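Local coordinates for protein Emp46p (Saccharomyces cerevisiae, PDB 2A6V) that serves as a calcium-independent cargo receptor with a legume-like lectin carbohydrate recognition domain and is involved in the secretion of glycoproteins, at residues L85-K90 with S158-T163; G110-L115 with K134-E139; R116-D119 with V125-Y128; I197-I202 with F210-M215. All coordinates share one frame; numbering follows the deposited sequence.

Contact 1 of 4, residues L85-K90 with S158-T163; sequences LAFWLK and STLRLT
Leu160 meets the ring of Phe87 through a single methyl: CD1 lies 3.7 Å from Phe87 CD2, with CE2 only slightly farther off, and it comes at the ring obliquely. The two side chains slide past one another in opposite directions, and the ring carbons on the CD2 side do the touching. Two residues further along each strand the approach changes. Leu89 and Leu162 reach toward each other tip to tip, and CD1 of Leu89 stands 4.0 Å from CD1 of Leu162. No hydrogen bond crosses between the segments; all four residues are buried, and the contact is purely apolar, methyl on ring and methyl on methyl.

Leu160 carries CG anti to the backbone N (chi1 175°), and this holds its CD1 methyl out to the Phe87 ring. With the CA atoms of Phe87 and Leu160 9.2 Å apart, the backbones are too distant to pair, as expected of two sheets packed face to face. Around this first shell, Trp70 meets the Phe87 ring with the planes at about 45°, Ile113 touches both Leu160 and Leu162, and Leu174 packs on the same two leucines.

The contact thus lies close to the centre of the legume-lectin beta sandwich. Strand 84-90 runs in one sheet between strands 196-202 and 111-115, bonded to both through its backbone, while strand 158-165 belongs to the facing sheet, between strands 66-75 and 171-176.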
loop_
_atom_site.group_PDB
_atom_site.type_symbol
_atom_site.label_atom_id
_atom_site.label_comp_id
_atom_site.label_asym_id
_atom_site.label_seq_id
_atom_site.Cartn_x
_atom_site.Cartn_y
_atom_site.Cartn_z
ATOM N N LEU A 85 1.006 8.024 1.665
ATOM C CA LEU A 85 0.672 6.891 0.821
ATOM C C LEU A 85 0.785 5.602 1.635
ATOM O O LEU A 85 1.827 5.313 2.235
ATOM C CB LEU A 85 1.630 6.868 -0.360
ATOM C CG LEU A 85 1.648 5.615 -1.225
ATOM C CD1 LEU A 85 0.358 5.378 -1.980
ATOM C CD2 LEU A 85 2.799 5.707 -2.235
ATOM N N ALA A 86 -0.292 4.840 1.689
ATOM C CA ALA A 86 -0.396 3.625 2.500
ATOM C C ALA A 86 -0.593 2.386 1.658
ATOM O O ALA A 86 -1.295 2.428 0.635
ATOM C CB ALA A 86 -1.521 3.756 3.529
ATOM N N PHE A 87 0.007 1.284 2.091
ATOM C CA PHE A 87 -0.207 -0.034 1.520
ATOM C C PHE A 87 -0.769 -0.915 2.607
ATOM O O PHE A 87 -0.202 -0.955 3.697
ATOM C CB PHE A 87 1.103 -0.581 0.972
ATOM C CG PHE A 87 1.660 0.269 -0.110
ATOM C CD1 PHE A 87 1.204 0.128 -1.412
ATOM C CD2 PHE A 87 2.618 1.232 0.159
ATOM C CE1 PHE A 87 1.698 0.939 -2.412
ATOM C CE2 PHE A 87 3.106 2.036 -0.838
ATOM C CZ PHE A 87 2.643 1.893 -2.137
ATOM N N TRP A 88 -1.836 -1.634 2.292
ATOM C CA TRP A 88 -2.654 -2.298 3.282
ATOM C C TRP A 88 -2.752 -3.797 3.037
ATOM O O TRP A 88 -2.887 -4.251 1.882
ATOM C CB TRP A 88 -4.077 -1.768 3.223
ATOM C CG TRP A 88 -4.246 -0.311 3.388
ATOM C CD1 TRP A 88 -4.289 0.604 2.392
ATOM C CD2 TRP A 88 -4.422 0.417 4.611
ATOM N NE1 TRP A 88 -4.472 1.863 2.907
ATOM C CE2 TRP A 88 -4.555 1.774 4.272
ATOM C CE3 TRP A 88 -4.494 0.057 5.964
ATOM C CZ2 TRP A 88 -4.761 2.775 5.229
ATOM C CZ3 TRP A 88 -4.682 1.064 6.918
ATOM C CH2 TRP A 88 -4.811 2.400 6.532
ATOM N N LEU A 89 -2.703 -4.544 4.129
ATOM C CA LEU A 89 -3.179 -5.920 4.188
ATOM C C LEU A 89 -4.158 -5.945 5.359
ATOM O O LEU A 89 -3.735 -5.743 6.494
ATOM C CB LEU A 89 -2.021 -6.896 4.442
ATOM C CG LEU A 89 -0.888 -6.962 3.430
ATOM C CD1 LEU A 89 0.075 -8.075 3.825
ATOM C CD2 LEU A 89 -1.390 -7.211 2.037
ATOM N N LYS A 90 -5.449 -6.136 5.106
ATOM C CA LYS A 90 -6.465 -6.033 6.165
ATOM C C LYS A 90 -7.369 -7.266 6.211
ATOM O O LYS A 90 -7.629 -7.889 5.193
ATOM C CB LYS A 90 -7.314 -4.781 5.944
ATOM C CG LYS A 90 -6.538 -3.480 6.090
ATOM C CD LYS A 90 -7.360 -2.288 6.600
ATOM C CE LYS A 90 -8.722 -2.202 5.963
ATOM N NZ LYS A 90 -9.476 -1.044 6.478
ATOM N N SER A 158 9.613 3.997 -7.401
ATOM C CA SER A 158 10.194 3.032 -6.491
ATOM C C SER A 158 9.332 1.798 -6.406
ATOM O O SER A 158 8.135 1.852 -6.736
ATOM C CB SER A 158 10.328 3.655 -5.115
ATOM O OG SER A 158 11.370 4.624 -5.116
ATOM N N THR A 159 9.927 0.682 -5.999
ATOM C CA THR A 159 9.204 -0.567 -5.804
ATOM C C THR A 159 9.268 -0.996 -4.356
ATOM O O THR A 159 10.357 -1.155 -3.797
ATOM C CB THR A 159 9.758 -1.671 -6.697
ATOM O OG1 THR A 159 9.481 -1.333 -8.068
ATOM C CG2 THR A 159 9.068 -3.031 -6.447
ATOM N N LEU A 160 8.101 -1.161 -3.760
ATOM C CA LEU A 160 7.942 -1.771 -2.459
ATOM C C LEU A 160 7.709 -3.241 -2.694
ATOM O O LEU A 160 6.788 -3.622 -3.436
ATOM C CB LEU A 160 6.758 -1.119 -1.725
ATOM C CG LEU A 160 6.370 -1.714 -0.371
ATOM C CD1 LEU A 160 5.812 -0.624 0.524
ATOM C CD2 LEU A 160 5.395 -2.872 -0.546
ATOM N N ARG A 161 8.552 -4.086 -2.110
ATOM C CA ARG A 161 8.405 -5.519 -2.246
ATOM C C ARG A 161 8.227 -6.147 -0.880
ATOM O O ARG A 161 9.126 -6.069 -0.027
ATOM C CB ARG A 161 9.611 -6.155 -2.939
ATOM C CG ARG A 161 9.432 -7.656 -3.032
ATOM C CD ARG A 161 10.642 -8.410 -3.517
ATOM N NE ARG A 161 10.910 -8.101 -4.907
ATOM C CZ ARG A 161 12.104 -8.174 -5.496
ATOM N NH1 ARG A 161 13.197 -8.542 -4.820
ATOM N NH2 ARG A 161 12.210 -7.864 -6.787
ATOM N N LEU A 162 7.088 -6.786 -0.674
ATOM C CA LEU A 162 6.749 -7.437 0.576
ATOM C C LEU A 162 6.756 -8.934 0.327
ATOM O O LEU A 162 5.996 -9.423 -0.508
ATOM C CB LEU A 162 5.364 -6.982 1.053
ATOM C CG LEU A 162 4.823 -7.529 2.385
ATOM C CD1 LEU A 162 3.712 -6.656 2.928
ATOM C CD2 LEU A 162 4.318 -8.932 2.228
ATOM N N THR A 163 7.640 -9.650 1.014
ATOM C CA THR A 163 7.695 -11.115 0.916
ATOM C C THR A 163 7.279 -11.697 2.266
ATOM O O THR A 163 7.682 -11.195 3.300
ATOM C CB THR A 163 9.103 -11.613 0.458
ATOM O OG1 THR A 163 10.135 -11.070 1.281
ATOM C CG2 THR A 163 9.452 -11.107 -0.878
#

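Contact 2 of 4, residues G110-L115 with K134-E139; sequences GLMILL and KDLDIE. With K (potassium ion), chain C.
Ile138 puts its CD1 methyl against two side chains of strand 111-115 at once. Leu114 comes to it tip to tip, CD2 standing 3.6 Å from Ile138 CD1. Met112 instead crosses Ile138 at about a right angle, and its CE methyl is 4.0 Å from the same CD1. That methyl also reaches CD1 of Leu136, at 4.2 Å, the two side chains passing at a slant. Met112 is extended as far as the sulfur and then bends at chi3 (69°), which turns CE aside to where it touches both Leu136 and Ile138. The contact is apolar throughout, with no hydrogen bond between the segments.

In the beta sandwich of this lectin domain, strand 111-115 lies between strands 84-90 and 124-131, and the loop 134-139 folds back over the sheet face that bears Met112 and Leu114. Their neighbours Ile113 and Leu115 point to the other side, into the sandwich core. Tyr128 lies beside Met112 and Leu136, and Arg116 touches Ile138.

While the side chain of Ile138 packs against the sheet, its backbone turns to the potassium ion: Ile138 O binds it at 2.6 Å and Glu139 O at 2.9 Å. Two waters, Tyr128 OH and Ser141 O complete the six ligands. A weak bond from Glu139 N to Asp137 OD1 spans the turn, and Asp137 OD2 is held by Ser140 OG.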
loop_
_atom_site.group_PDB
_atom_site.type_symbol
_atom_site.label_atom_id
_atom_site.label_comp_id
_atom_site.label_asym_id
_atom_site.label_seq_id
_atom_site.Cartn_x
_atom_site.Cartn_y
_atom_site.Cartn_z
ATOM N N GLY A 110 -5.201 -5.325 10.821
ATOM C CA GLY A 110 -4.242 -5.645 9.796
ATOM C C GLY A 110 -2.984 -4.834 9.864
ATOM O O GLY A 110 -2.578 -4.373 10.929
ATOM N N LEU A 111 -2.380 -4.659 8.694
ATOM C CA LEU A 111 -1.066 -4.076 8.517
ATOM C C LEU A 111 -1.178 -2.883 7.595
ATOM O O LEU A 111 -1.828 -2.958 6.552
ATOM C CB LEU A 111 -0.130 -5.113 7.912
ATOM C CG LEU A 111 1.223 -4.638 7.402
ATOM C CD1 LEU A 111 2.139 -4.132 8.545
ATOM C CD2 LEU A 111 1.910 -5.754 6.615
ATOM N N MET A 112 -0.595 -1.771 8.024
ATOM C CA MET A 112 -0.496 -0.561 7.229
ATOM C C MET A 112 0.978 -0.205 7.105
ATOM O O MET A 112 1.644 0.047 8.121
ATOM C CB MET A 112 -1.236 0.589 7.915
ATOM C CG MET A 112 -1.218 1.881 7.121
ATOM S SD MET A 112 -1.875 3.335 7.926
ATOM C CE MET A 112 -0.638 3.607 9.162
ATOM N N ILE A 113 1.474 -0.101 5.879
ATOM C CA ILE A 113 2.833 0.318 5.585
ATOM C C ILE A 113 2.724 1.693 4.958
ATOM O O ILE A 113 2.114 1.855 3.890
ATOM C CB ILE A 113 3.546 -0.685 4.649
ATOM C CG1 ILE A 113 3.588 -2.076 5.322
ATOM C CG2 ILE A 113 4.921 -0.175 4.278
ATOM C CD1 ILE A 113 4.185 -3.180 4.460
ATOM N N LEU A 114 3.298 2.696 5.606
ATOM C CA LEU A 114 2.996 4.063 5.330
ATOM C C LEU A 114 4.238 4.811 4.899
ATOM O O LEU A 114 5.258 4.755 5.583
ATOM C CB LEU A 114 2.407 4.707 6.579
ATOM C CG LEU A 114 2.103 6.181 6.520
ATOM C CD1 LEU A 114 1.050 6.531 5.480
ATOM C CD2 LEU A 114 1.647 6.626 7.903
ATOM N N LEU A 115 4.154 5.507 3.764
ATOM C CA LEU A 115 5.124 6.481 3.304
ATOM C C LEU A 115 4.584 7.851 3.633
ATOM O O LEU A 115 3.543 8.265 3.105
ATOM C CB LEU A 115 5.387 6.385 1.804
ATOM C CG LEU A 115 6.295 5.235 1.388
ATOM C CD1 LEU A 115 5.695 3.857 1.713
ATOM C CD2 LEU A 115 6.664 5.331 -0.040
ATOM N N LYS A 134 -8.647 -0.888 18.817
ATOM C CA LYS A 134 -8.344 0.504 19.159
ATOM C C LYS A 134 -8.124 1.362 17.912
ATOM O O LYS A 134 -7.848 0.845 16.827
ATOM C CB LYS A 134 -7.109 0.561 20.064
ATOM C CG LYS A 134 -7.103 1.704 21.069
ATOM C CD LYS A 134 -5.718 1.885 21.681
ATOM C CE LYS A 134 -5.731 2.872 22.838
ATOM N NZ LYS A 134 -4.350 3.213 23.305
ATOM N N ASP A 135 -8.281 2.672 18.086
ATOM C CA ASP A 135 -8.030 3.651 17.034
ATOM C C ASP A 135 -6.536 3.900 16.953
ATOM O O ASP A 135 -5.884 4.197 17.958
ATOM C CB ASP A 135 -8.694 4.993 17.358
ATOM C CG ASP A 135 -10.158 5.053 16.973
ATOM O OD1 ASP A 135 -10.742 6.133 17.184
ATOM O OD2 ASP A 135 -10.813 4.120 16.452
ATOM N N LEU A 136 -5.991 3.776 15.755
ATOM C CA LEU A 136 -4.614 4.154 15.506
ATOM C C LEU A 136 -4.558 5.664 15.379
ATOM O O LEU A 136 -5.151 6.222 14.444
ATOM C CB LEU A 136 -4.119 3.502 14.210
ATOM C CG LEU A 136 -2.606 3.497 13.924
ATOM C CD1 LEU A 136 -2.278 2.489 12.820
ATOM C CD2 LEU A 136 -2.074 4.856 13.499
ATOM N N ASP A 137 -3.870 6.312 16.319
ATOM C CA ASP A 137 -3.556 7.735 16.220
ATOM C C ASP A 137 -2.161 7.819 15.632
ATOM O O ASP A 137 -1.205 7.377 16.253
ATOM C CB ASP A 137 -3.598 8.433 17.593
ATOM C CG ASP A 137 -2.826 9.744 17.600
ATOM O OD1 ASP A 137 -2.931 10.539 16.636
ATOM O OD2 ASP A 137 -2.067 10.067 18.527
ATOM N N ILE A 138 -2.037 8.384 14.441
ATOM C CA ILE A 138 -0.784 8.283 13.705
ATOM C C ILE A 138 0.360 8.915 14.480
ATOM O O ILE A 138 1.494 8.479 14.357
ATOM C CB ILE A 138 -0.926 8.883 12.274
ATOM C CG1 ILE A 138 0.236 8.455 11.382
ATOM C CG2 ILE A 138 -1.041 10.387 12.333
ATOM C CD1 ILE A 138 0.322 6.979 11.187
ATOM N N GLU A 139 0.074 9.917 15.307
ATOM C CA GLU A 139 1.134 10.555 16.089
ATOM C C GLU A 139 1.601 9.662 17.248
ATOM O O GLU A 139 2.779 9.326 17.342
ATOM C CB GLU A 139 0.637 11.913 16.594
ATOM C CG GLU A 139 1.598 12.686 17.471
ATOM C CD GLU A 139 1.015 14.001 17.953
ATOM O OE1 GLU A 139 -0.232 14.141 17.971
ATOM O OE2 GLU A 139 1.808 14.891 18.327
HETATM K K K C . 3.403 7.104 15.535
HETATM O O HOH W 1 5.263 9.051 14.697
HETATM O O HOH W 2 5.511 6.243 17.250
#

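Contact 3 of 4, residues R116-D119 with V125-Y128; sequences RLDD and VTAY. With K (potassium ion), chain C.
Asp118 turns its carboxylate toward Thr126 and Tyr128 with CG anti to the backbone N (chi1 177°), while Tyr128, with CG anti to the carbonyl carbon (chi1 -70°), carries its hydroxyl to the same place. Between them sits a single water, water 3, which joins the two segments. It donates to Asp118 OD1 and to Tyr128 OH, both at 2.7 Å, and accepts from Arg116 NE and from Thr126 OG1, the latter at 2.8 Å. The water lies in plane at the edges of both the guanidinium group and the phenol ring. Direct contact is looser: Asp118 OD1 stays 4.1 Å from Thr126 CG2, the side chains crossing at about a right angle.

Arg116 NH2 forms salt bridges with Asp119 OD1 (3.0 Å) and, longer, with Asp118 OD1, each weak as a hydrogen bond. Asp118 OD2 is taken by the backbone N of Lys120 and Leu121, which fixes the carboxylate. Tyr128 OH binds the potassium ion at 2.9 Å; water 1, another ligand of the ion, donates to both aspartates.

The aspartates therefore act in the second shell, orienting metal-bound water, and their negative charge, partly offset by Arg116, probably favours a cation here.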
loop_
_atom_site.group_PDB
_atom_site.type_symbol
_atom_site.label_atom_id
_atom_site.label_comp_id
_atom_site.label_asym_id
_atom_site.label_seq_id
_atom_site.Cartn_x
_atom_site.Cartn_y
_atom_site.Cartn_z
ATOM N N ARG A 116 5.250 8.552 4.542
ATOM C CA ARG A 116 4.826 9.892 4.933
ATOM C C ARG A 116 5.997 10.610 5.571
ATOM O O ARG A 116 7.093 10.053 5.672
ATOM C CB ARG A 116 3.634 9.841 5.891
ATOM C CG ARG A 116 3.930 9.485 7.336
ATOM C CD ARG A 116 2.921 10.076 8.328
ATOM N NE ARG A 116 3.269 9.756 9.708
ATOM C CZ ARG A 116 2.981 10.522 10.750
ATOM N NH1 ARG A 116 2.309 11.664 10.588
ATOM N NH2 ARG A 116 3.377 10.153 11.968
ATOM N N LEU A 117 5.753 11.848 5.965
ATOM C CA LEU A 117 6.679 12.575 6.821
ATOM C C LEU A 117 6.297 12.267 8.248
ATOM O O LEU A 117 5.368 12.859 8.818
ATOM C CB LEU A 117 6.629 14.065 6.516
ATOM C CG LEU A 117 6.814 14.443 5.048
ATOM C CD1 LEU A 117 6.940 15.907 4.883
ATOM C CD2 LEU A 117 7.996 13.752 4.435
ATOM N N ASP A 118 6.963 11.277 8.810
ATOM C CA ASP A 118 6.702 10.916 10.178
ATOM C C ASP A 118 7.104 12.083 11.073
ATOM O O ASP A 118 8.014 12.832 10.754
ATOM C CB ASP A 118 7.471 9.656 10.527
ATOM C CG ASP A 118 7.301 9.269 11.959
ATOM O OD1 ASP A 118 6.344 8.566 12.293
ATOM O OD2 ASP A 118 8.101 9.650 12.827
ATOM N N ASP A 119 6.386 12.279 12.168
ATOM C CA ASP A 119 6.597 13.527 12.917
ATOM C C ASP A 119 7.951 13.576 13.576
ATOM O O ASP A 119 8.423 14.652 13.894
ATOM C CB ASP A 119 5.491 13.817 13.915
ATOM C CG ASP A 119 5.167 12.661 14.782
ATOM O OD1 ASP A 119 4.511 11.693 14.295
ATOM O OD2 ASP A 119 5.439 12.685 15.998
ATOM N N VAL A 125 9.342 5.090 5.698
ATOM C CA VAL A 125 8.399 3.998 5.738
ATOM C C VAL A 125 8.202 3.647 7.204
ATOM O O VAL A 125 9.170 3.389 7.916
ATOM C CB VAL A 125 8.934 2.745 4.978
ATOM C CG1 VAL A 125 7.954 1.606 5.034
ATOM C CG2 VAL A 125 9.258 3.073 3.548
ATOM N N THR A 126 6.968 3.647 7.659
ATOM C CA THR A 126 6.610 3.166 8.995
ATOM C C THR A 126 5.536 2.119 8.890
ATOM O O THR A 126 4.601 2.270 8.092
ATOM C CB THR A 126 6.186 4.312 9.940
ATOM O OG1 THR A 126 5.259 5.202 9.284
ATOM C CG2 THR A 126 7.404 5.158 10.329
ATOM N N ALA A 127 5.697 1.024 9.614
ATOM C CA ALA A 127 4.805 -0.120 9.539
ATOM C C ALA A 127 4.043 -0.264 10.845
ATOM O O ALA A 127 4.647 -0.300 11.924
ATOM C CB ALA A 127 5.599 -1.379 9.222
ATOM N N TYR A 128 2.723 -0.352 10.743
ATOM C CA TYR A 128 1.847 -0.382 11.898
ATOM C C TYR A 128 0.975 -1.622 11.830
ATOM O O TYR A 128 0.471 -1.999 10.771
ATOM C CB TYR A 128 0.928 0.835 11.876
ATOM C CG TYR A 128 1.584 2.155 12.135
ATOM C CD1 TYR A 128 1.535 2.728 13.401
ATOM C CD2 TYR A 128 2.205 2.870 11.121
ATOM C CE1 TYR A 128 2.110 3.951 13.651
ATOM C CE2 TYR A 128 2.790 4.135 11.377
ATOM C CZ TYR A 128 2.743 4.650 12.670
ATOM O OH TYR A 128 3.314 5.880 12.950
HETATM K K K C . 3.403 7.104 15.535
HETATM O O HOH W 3 4.464 7.284 10.904
HETATM O O HOH W 1 5.263 9.051 14.697
HETATM O O HOH W 2 5.511 6.243 17.250
#

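Contact 4 of 4, residues I197-I202 with F210-M215; sequences IGTSAI and FEILKM
Strands 196-202 and 209-218 come from the two facing sheets of the beta sandwich, and their inward side chains meet in the core. The segment axes approach to 8.0 Å and run roughly antiparallel, at 155°, with no hydrogen bond between the two segments. At one end, Ala201 CB sits 3.6 Å from Phe210 CB and also touches the ring obliquely; the ring goes on to place CE2 3.5 Å from Ile202 O. In the middle Thr199 and Ile212 reach toward each other tip to tip, CG2 of Thr199 lying 3.9 Å from CG1 of Ile212. Threonine turns its methyl to the facing sheet, while OG1, anti to the backbone N (chi1 -177°), bonds to Ala86 O on the adjacent strand. At the far end Met215 bends at chi2 (-81°) and crosses Ile197 at about a right angle, its CE 3.9 Å from Ile197 CG2.

Between Ile212 and Met215 a classic beta bulge sets Leu213 and Lys214 both opposite Thr71, and the inward alternation resumes at Met215 rather than Lys214. Trp70 packs on Thr199 and Met215. Cohesion between the sheets is thus mainly apolar here, and the one inward-facing hydroxyl is satisfied within its own sheet.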
loop_
_atom_site.group_PDB
_atom_site.type_symbol
_atom_site.label_atom_id
_atom_site.label_comp_id
_atom_site.label_asym_id
_atom_site.label_seq_id
_atom_site.Cartn_x
_atom_site.Cartn_y
_atom_site.Cartn_z
ATOM N N ILE A 197 -6.161 -6.661 -0.002
ATOM C CA ILE A 197 -4.935 -5.998 -0.442
ATOM C C ILE A 197 -5.268 -4.711 -1.127
ATOM O O ILE A 197 -6.108 -4.685 -2.032
ATOM C CB ILE A 197 -4.178 -6.930 -1.429
ATOM C CG1 ILE A 197 -3.777 -8.240 -0.747
ATOM C CG2 ILE A 197 -3.003 -6.223 -2.061
ATOM C CD1 ILE A 197 -3.513 -9.328 -1.704
ATOM N N GLY A 198 -4.625 -3.614 -0.731
ATOM C CA GLY A 198 -4.857 -2.357 -1.410
ATOM C C GLY A 198 -3.846 -1.279 -1.089
ATOM O O GLY A 198 -2.865 -1.499 -0.365
ATOM N N THR A 199 -4.090 -0.108 -1.642
ATOM C CA THR A 199 -3.290 1.082 -1.408
ATOM C C THR A 199 -4.212 2.288 -1.387
ATOM O O THR A 199 -5.285 2.292 -2.017
ATOM C CB THR A 199 -2.205 1.218 -2.513
ATOM O OG1 THR A 199 -1.381 2.344 -2.232
ATOM C CG2 THR A 199 -2.816 1.463 -3.906
ATOM N N SER A 200 -3.806 3.320 -0.674
ATOM C CA SER A 200 -4.532 4.566 -0.644
ATOM C C SER A 200 -3.629 5.727 -0.363
ATOM O O SER A 200 -2.532 5.548 0.159
ATOM C CB SER A 200 -5.631 4.512 0.403
ATOM O OG SER A 200 -5.062 4.456 1.705
ATOM N N ALA A 201 -4.078 6.924 -0.676
ATOM C CA ALA A 201 -3.308 8.105 -0.364
ATOM C C ALA A 201 -4.210 9.286 -0.175
ATOM O O ALA A 201 -5.359 9.276 -0.603
ATOM C CB ALA A 201 -2.296 8.391 -1.453
ATOM N N ILE A 202 -3.685 10.301 0.487
ATOM C CA ILE A 202 -4.336 11.587 0.620
ATOM C C ILE A 202 -3.245 12.660 0.553
ATOM O O ILE A 202 -2.137 12.464 1.042
ATOM C CB ILE A 202 -5.135 11.656 1.948
ATOM C CG1 ILE A 202 -5.970 12.937 2.008
ATOM C CG2 ILE A 202 -4.219 11.539 3.180
ATOM C CD1 ILE A 202 -6.829 13.010 3.269
ATOM N N PHE A 210 0.421 11.303 -5.607
ATOM C CA PHE A 210 0.735 9.916 -5.285
ATOM C C PHE A 210 0.210 9.027 -6.383
ATOM O O PHE A 210 -0.976 9.068 -6.703
ATOM C CB PHE A 210 0.122 9.522 -3.938
ATOM C CG PHE A 210 0.730 10.248 -2.763
ATOM C CD1 PHE A 210 2.005 9.921 -2.323
ATOM C CD2 PHE A 210 0.040 11.252 -2.114
ATOM C CE1 PHE A 210 2.566 10.550 -1.230
ATOM C CE2 PHE A 210 0.618 11.906 -1.017
ATOM C CZ PHE A 210 1.886 11.533 -0.592
ATOM N N GLU A 211 1.090 8.214 -6.947
ATOM C CA GLU A 211 0.806 7.473 -8.184
ATOM C C GLU A 211 1.194 6.018 -8.072
ATOM O O GLU A 211 2.211 5.694 -7.459
ATOM C CB GLU A 211 1.524 8.106 -9.359
ATOM C CG GLU A 211 1.313 9.607 -9.433
ATOM C CD GLU A 211 1.894 10.276 -10.654
ATOM O OE1 GLU A 211 2.518 9.584 -11.485
ATOM O OE2 GLU A 211 1.713 11.497 -10.795
ATOM N N ILE A 212 0.396 5.139 -8.684
ATOM C CA ILE A 212 0.666 3.705 -8.754
ATOM C C ILE A 212 0.916 3.335 -10.227
ATOM O O ILE A 212 0.027 3.511 -11.075
ATOM C CB ILE A 212 -0.504 2.885 -8.171
ATOM C CG1 ILE A 212 -0.768 3.269 -6.701
ATOM C CG2 ILE A 212 -0.242 1.421 -8.303
ATOM C CD1 ILE A 212 0.356 2.938 -5.723
ATOM N N LEU A 213 2.082 2.787 -10.523
ATOM C CA LEU A 213 2.449 2.442 -11.894
ATOM C C LEU A 213 2.266 0.959 -12.188
ATOM O O LEU A 213 1.999 0.582 -13.336
ATOM C CB LEU A 213 3.906 2.831 -12.166
ATOM C CG LEU A 213 4.120 4.302 -12.514
ATOM C CD1 LEU A 213 3.805 5.220 -11.369
ATOM C CD2 LEU A 213 5.543 4.456 -12.999
ATOM N N LYS A 214 2.403 0.099 -11.170
ATOM C CA LYS A 214 2.368 -1.343 -11.351
ATOM C C LYS A 214 2.044 -1.994 -10.014
ATOM O O LYS A 214 2.320 -1.442 -8.936
ATOM C CB LYS A 214 3.692 -1.865 -11.892
ATOM C CG LYS A 214 3.748 -3.316 -12.271
ATOM C CD LYS A 214 5.057 -3.658 -13.081
ATOM C CE LYS A 214 6.245 -2.766 -12.769
ATOM N NZ LYS A 214 7.506 -3.261 -13.430
ATOM N N MET A 215 1.402 -3.141 -10.085
ATOM C CA MET A 215 1.245 -3.992 -8.904
ATOM C C MET A 215 1.157 -5.450 -9.324
ATOM O O MET A 215 0.393 -5.787 -10.222
ATOM C CB MET A 215 0.019 -3.592 -8.074
ATOM C CG MET A 215 -0.185 -4.440 -6.788
ATOM S SD MET A 215 -0.995 -6.034 -7.112
ATOM C CE MET A 215 -1.137 -6.707 -5.497
#

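Contacts 1 and 4 are neighbours in the sandwich core, their centres about 9 Å apart: both bridge the two sheets, and strands 84-90 and 196-202 are paired by a probable hydrogen bond from Ala86 N to Ser200 O (2.8 Å). Contact 2 lies about 13 Å from contact 1, centre to centre, and uses the opposite face of the same sheet, linked by a probable hydrogen bond from Leu111 N to Leu89 O at 2.8 Å. Strand 111-115 pairs with 124-131, so contacts 2 and 3, about 9 Å apart centre to centre, converge on one potassium ion, contact 2 giving backbone carbonyls and contact 3 a phenol oxygen, with two waters in common. Contact 4 is remote, its centre about 16 Å from those of contacts 2 and 3.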